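Agrobacterium tumefaciens DPS (Agrobacterium tumefaciens, PDB 1O9R) stores iron as a ferric mineral inside a hollow dodecamer, oxidising Fe(2+) with hydrogen peroxide and so protecting DNA from oxidative damage without binding it. Local coordinates at residues K15-V18 with I19-N23; K149-W152 with F153-H157. All coordinates share one frame; numbering follows the deposited sequence.

Contacts 1 and 2 lie on two different helices of the ferritin-like bundle. Contact 1 is near the start of helix 12-42, the first of the long helices, and contact 2 around the C-terminal end of helix 134-156, so contact 1 is complete long before contact 2 begins. Their centres are about 29 Å apart, on opposite sides of the chain's centre, and their nearest atoms are about 18 Å apart. Residues 15-23 pack within their own subunit, whereas residues 149-157 meet two other subunits of the dodecamer, and Lys149 forms a salt bridge with the iron-binding Glu71 of one of them. In this chain, then, one helix end serves the bundle and the other the assembly.

Contact 1 of 2, residues K15-V18 with I19-N23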
loop_
_atom_site.group_PDB
_atom_site.type_symbol
_atom_site.label_atom_id
_atom_site.label_comp_id
_atom_site.label_asym_id
_atom_site.label_seq_id
_atom_site.Cartn_x
_atom_site.Cartn_y
_atom_site.Cartn_z
ATOM N N LYS A 15 -20.449 29.052 23.080
ATOM C CA LYS A 15 -19.867 27.776 23.524
ATOM C C LYS A 15 -20.903 26.962 24.291
ATOM O O LYS A 15 -21.074 25.740 24.061
ATOM C CB LYS A 15 -18.639 27.963 24.376
ATOM C CG LYS A 15 -17.385 28.514 23.686
ATOM C CD LYS A 15 -16.279 28.577 24.735
ATOM C CE LYS A 15 -14.916 28.890 24.110
ATOM N NZ LYS A 15 -14.575 30.317 24.260
ATOM N N SER A 16 -21.590 27.596 25.254
ATOM C CA SER A 16 -22.556 26.796 26.034
ATOM C C SER A 16 -23.664 26.246 25.161
ATOM O O SER A 16 -24.084 25.055 25.278
ATOM C CB SER A 16 -23.129 27.787 27.090
ATOM O OG SER A 16 -24.056 27.114 27.955
ATOM N N THR A 17 -24.221 27.065 24.273
ATOM C CA THR A 17 -25.292 26.597 23.396
ATOM C C THR A 17 -24.833 25.393 22.548
ATOM O O THR A 17 -25.521 24.386 22.388
ATOM C CB THR A 17 -25.774 27.691 22.438
ATOM O OG1 THR A 17 -26.317 28.773 23.287
ATOM C CG2 THR A 17 -26.820 27.320 21.410
ATOM N N VAL A 18 -23.654 25.615 21.951
ATOM C CA VAL A 18 -23.243 24.564 20.982
ATOM C C VAL A 18 -22.820 23.316 21.735
ATOM O O VAL A 18 -23.036 22.190 21.212
ATOM C CB VAL A 18 -22.173 25.078 20.053
ATOM C CG1 VAL A 18 -21.554 23.994 19.214
ATOM C CG2 VAL A 18 -22.787 26.170 19.143
ATOM N N ILE A 19 -22.176 23.366 22.913
ATOM C CA ILE A 19 -21.908 22.141 23.675
ATOM C C ILE A 19 -23.187 21.361 23.879
ATOM O O ILE A 19 -23.209 20.132 23.750
ATOM C CB ILE A 19 -21.225 22.529 25.020
ATOM C CG1 ILE A 19 -19.766 22.951 24.686
ATOM C CG2 ILE A 19 -21.295 21.367 26.014
ATOM C CD1 ILE A 19 -19.132 23.616 25.919
ATOM N N GLY A 20 -24.324 22.028 24.218
ATOM C CA GLY A 20 -25.578 21.300 24.391
ATOM C C GLY A 20 -26.059 20.580 23.141
ATOM O O GLY A 20 -26.483 19.437 23.176
ATOM N N ILE A 21 -25.930 21.277 21.992
ATOM C CA ILE A 21 -26.306 20.692 20.704
ATOM C C ILE A 21 -25.410 19.467 20.408
ATOM O O ILE A 21 -25.935 18.449 19.942
ATOM C CB ILE A 21 -26.173 21.742 19.598
ATOM C CG1 ILE A 21 -27.179 22.908 19.819
ATOM C CG2 ILE A 21 -26.422 21.145 18.223
ATOM C CD1 ILE A 21 -26.783 24.082 18.915
ATOM N N LEU A 22 -24.123 19.603 20.588
ATOM C CA LEU A 22 -23.177 18.500 20.292
ATOM C C LEU A 22 -23.448 17.329 21.226
ATOM O O LEU A 22 -23.539 16.224 20.695
ATOM C CB LEU A 22 -21.768 19.029 20.546
ATOM C CG LEU A 22 -21.227 20.031 19.501
ATOM C CD1 LEU A 22 -20.071 20.853 20.038
ATOM C CD2 LEU A 22 -20.773 19.222 18.268
ATOM N N ASN A 23 -23.547 17.538 22.563
ATOM C CA ASN A 23 -23.744 16.338 23.394
ATOM C C ASN A 23 -25.093 15.709 23.108
ATOM O O ASN A 23 -25.207 14.478 23.262
ATOM C CB ASN A 23 -23.607 16.732 24.876
ATOM C CG ASN A 23 -22.198 16.566 25.389
ATOM O OD1 ASN A 23 -21.444 15.681 24.918
ATOM N ND2 ASN A 23 -21.745 17.355 26.359
#
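Two of the backbone bonds that join residues 15-18 to residues 19-22 of helix 12-42 are short and nearly straight: Ile19 N gives its hydrogen to Lys15 O at 2.9 Å (170° at the hydrogen), and Leu22 N reaches Val18 O at the same length. Between them, Gly20 N to Ser16 O and Ile21 N to Thr17 O are longer, each 3.2 Å. Thr17 OG1 bonds to Asn13 O, and Lys15 NZ to Leu10 O and Asn8 O.

Packing follows the same i to i+4 spacing. Val18 holds CG1 anti to its backbone N (chi1 170°), which sets that methyl 3.6 Å from Leu22 CD1. Ile21 lies alongside Thr17, and its CD1 comes to 4.1 Å from Thr17 CG2. Ile19 instead folds back over the backbone, with CG1 3.1 Å from Lys15 O. Beyond the turn, Val18 and Leu22 both rest on Thr136 of helix 134-156, and Leu22 also touches Ile69 and Val73 of helix 48-75.

The chemistry is that of an amphipathic helix: hydroxyls occupy an exposed flank, while the buried Val18-Leu22 pair turns a hydrocarbon surface to the bundle.

Contact 2 of 2, residues K149-W152 with F153-H157; sequences KSLW and FLEAH
Trp152 and Phe153, neighbours in sequence, bring their rings together at an intermediate tilt. Phe153 CD2 stands over one face of the indole, toward its rim, while Trp152 CH2 lies at the phenyl edge, in its plane. The phenyl and the six-membered ring of the indole have centroids 5.0 Å apart and planes at 56°; their closest atoms are Trp152 CZ3 and Phe153 CE2, at 3.4 Å. Over one phenyl face comes Lys149, whose CG sits above the rim. With CG anti to the backbone N (chi1 177°) and the chain extended beyond it, the lysine runs beside Phe153 and brings Lys149 CE to 3.4 Å from Phe153 CZ. Its NZ continues to a salt bridge with OE1 of the iron-binding Glu71 of a neighbouring subunit.

Farther round the helix, Leu151 CD1 lies 3.8 Å from Glu155 CD. That carboxylate is held at both oxygens by the same subunit, OE2 by its Thr6 OG1 and OE1 by its Lys7 N. Backbone bonds run from Phe153 N to Lys149 O (2.9 Å) and from Ala156 N to Trp152 O (2.8 Å). Past them, His157 ND1 donates to Phe153 O at 2.7 Å, tying the imidazole back to the main chain.

Phe153 also meets His52 and Phe48 of another subunit, and Trp152 packs on Trp41 there. This aromatic cluster closes a ferritin-like four-helix bundle at a Dps subunit interface. The Lys149 side chain is about 5 Å from a bound iron ion, consistent with the dinuclear ferroxidase centres at the two-fold interfaces.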
loop_
_atom_site.group_PDB
_atom_site.type_symbol
_atom_site.label_atom_id
_atom_site.label_comp_id
_atom_site.label_asym_id
_atom_site.label_seq_id
_atom_site.Cartn_x
_atom_site.Cartn_y
_atom_site.Cartn_z
ATOM N N LYS A 149 -26.949 10.414 2.770
ATOM C CA LYS A 149 -26.664 9.351 1.764
ATOM C C LYS A 149 -26.968 7.974 2.367
ATOM O O LYS A 149 -27.485 7.161 1.575
ATOM C CB LYS A 149 -25.179 9.507 1.341
ATOM C CG LYS A 149 -24.757 8.433 0.366
ATOM C CD LYS A 149 -23.362 8.726 -0.220
ATOM C CE LYS A 149 -22.978 7.542 -1.120
ATOM N NZ LYS A 149 -21.772 7.942 -1.932
ATOM N N SER A 150 -26.622 7.758 3.610
ATOM C CA SER A 150 -26.926 6.436 4.204
ATOM C C SER A 150 -28.428 6.184 4.279
ATOM O O SER A 150 -28.927 5.091 3.993
ATOM C CB SER A 150 -26.294 6.308 5.575
ATOM O OG SER A 150 -24.890 6.501 5.546
ATOM N N LEU A 151 -29.196 7.253 4.576
ATOM C CA LEU A 151 -30.653 7.116 4.611
ATOM C C LEU A 151 -31.180 6.762 3.241
ATOM O O LEU A 151 -32.044 5.864 3.123
ATOM C CB LEU A 151 -31.224 8.480 5.119
ATOM C CG LEU A 151 -32.790 8.514 5.096
ATOM C CD1 LEU A 151 -33.396 7.496 6.047
ATOM C CD2 LEU A 151 -33.236 9.941 5.397
ATOM N N TRP A 152 -30.673 7.421 2.199
ATOM C CA TRP A 152 -31.094 7.086 0.831
ATOM C C TRP A 152 -30.681 5.651 0.523
ATOM O O TRP A 152 -31.524 4.909 -0.006
ATOM C CB TRP A 152 -30.443 8.061 -0.151
ATOM C CG TRP A 152 -30.311 7.562 -1.549
ATOM C CD1 TRP A 152 -31.324 6.984 -2.308
ATOM C CD2 TRP A 152 -29.168 7.531 -2.362
ATOM N NE1 TRP A 152 -30.840 6.598 -3.553
ATOM C CE2 TRP A 152 -29.520 6.951 -3.613
ATOM C CE3 TRP A 152 -27.845 7.979 -2.169
ATOM C CZ2 TRP A 152 -28.607 6.763 -4.641
ATOM C CZ3 TRP A 152 -26.957 7.808 -3.220
ATOM C CH2 TRP A 152 -27.332 7.195 -4.447
ATOM N N PHE A 153 -29.493 5.222 0.860
ATOM C CA PHE A 153 -29.141 3.806 0.572
ATOM C C PHE A 153 -30.113 2.848 1.242
ATOM O O PHE A 153 -30.519 1.847 0.587
ATOM C CB PHE A 153 -27.717 3.535 1.088
ATOM C CG PHE A 153 -26.607 3.912 0.146
ATOM C CD1 PHE A 153 -25.303 3.560 0.500
ATOM C CD2 PHE A 153 -26.740 4.635 -1.010
ATOM C CE1 PHE A 153 -24.207 3.784 -0.334
ATOM C CE2 PHE A 153 -25.693 4.903 -1.865
ATOM C CZ PHE A 153 -24.418 4.493 -1.527
ATOM N N LEU A 154 -30.523 3.099 2.472
ATOM C CA LEU A 154 -31.518 2.241 3.123
ATOM C C LEU A 154 -32.874 2.284 2.424
ATOM O O LEU A 154 -33.461 1.253 2.065
ATOM C CB LEU A 154 -31.691 2.631 4.596
ATOM C CG LEU A 154 -30.438 2.392 5.469
ATOM C CD1 LEU A 154 -30.597 3.104 6.801
ATOM C CD2 LEU A 154 -30.256 0.863 5.679
ATOM N N GLU A 155 -33.338 3.519 2.184
ATOM C CA GLU A 155 -34.686 3.666 1.594
ATOM C C GLU A 155 -34.719 3.139 0.170
ATOM O O GLU A 155 -35.802 2.582 -0.258
ATOM C CB GLU A 155 -35.062 5.165 1.601
ATOM C CG GLU A 155 -35.385 5.642 3.000
ATOM C CD GLU A 155 -35.757 7.121 3.060
ATOM O OE1 GLU A 155 -36.594 7.415 3.960
ATOM O OE2 GLU A 155 -35.274 7.939 2.260
ATOM N N ALA A 156 -33.632 3.202 -0.578
ATOM C CA ALA A 156 -33.621 2.705 -1.926
ATOM C C ALA A 156 -33.788 1.177 -2.018
ATOM O O ALA A 156 -34.197 0.708 -3.081
ATOM C CB ALA A 156 -32.377 3.105 -2.708
ATOM N N HIS A 157 -33.647 0.486 -0.907
ATOM C CA HIS A 157 -33.899 -0.957 -0.897
ATOM C C HIS A 157 -35.395 -1.232 -0.743
ATOM O O HIS A 157 -35.768 -2.371 -1.068
ATOM C CB HIS A 157 -33.184 -1.617 0.289
ATOM C CG HIS A 157 -31.715 -1.831 0.119
ATOM N ND1 HIS A 157 -30.746 -0.878 0.411
ATOM C CD2 HIS A 157 -31.043 -2.926 -0.339
ATOM C CE1 HIS A 157 -29.555 -1.389 0.097
ATOM N NE2 HIS A 157 -29.691 -2.635 -0.343
#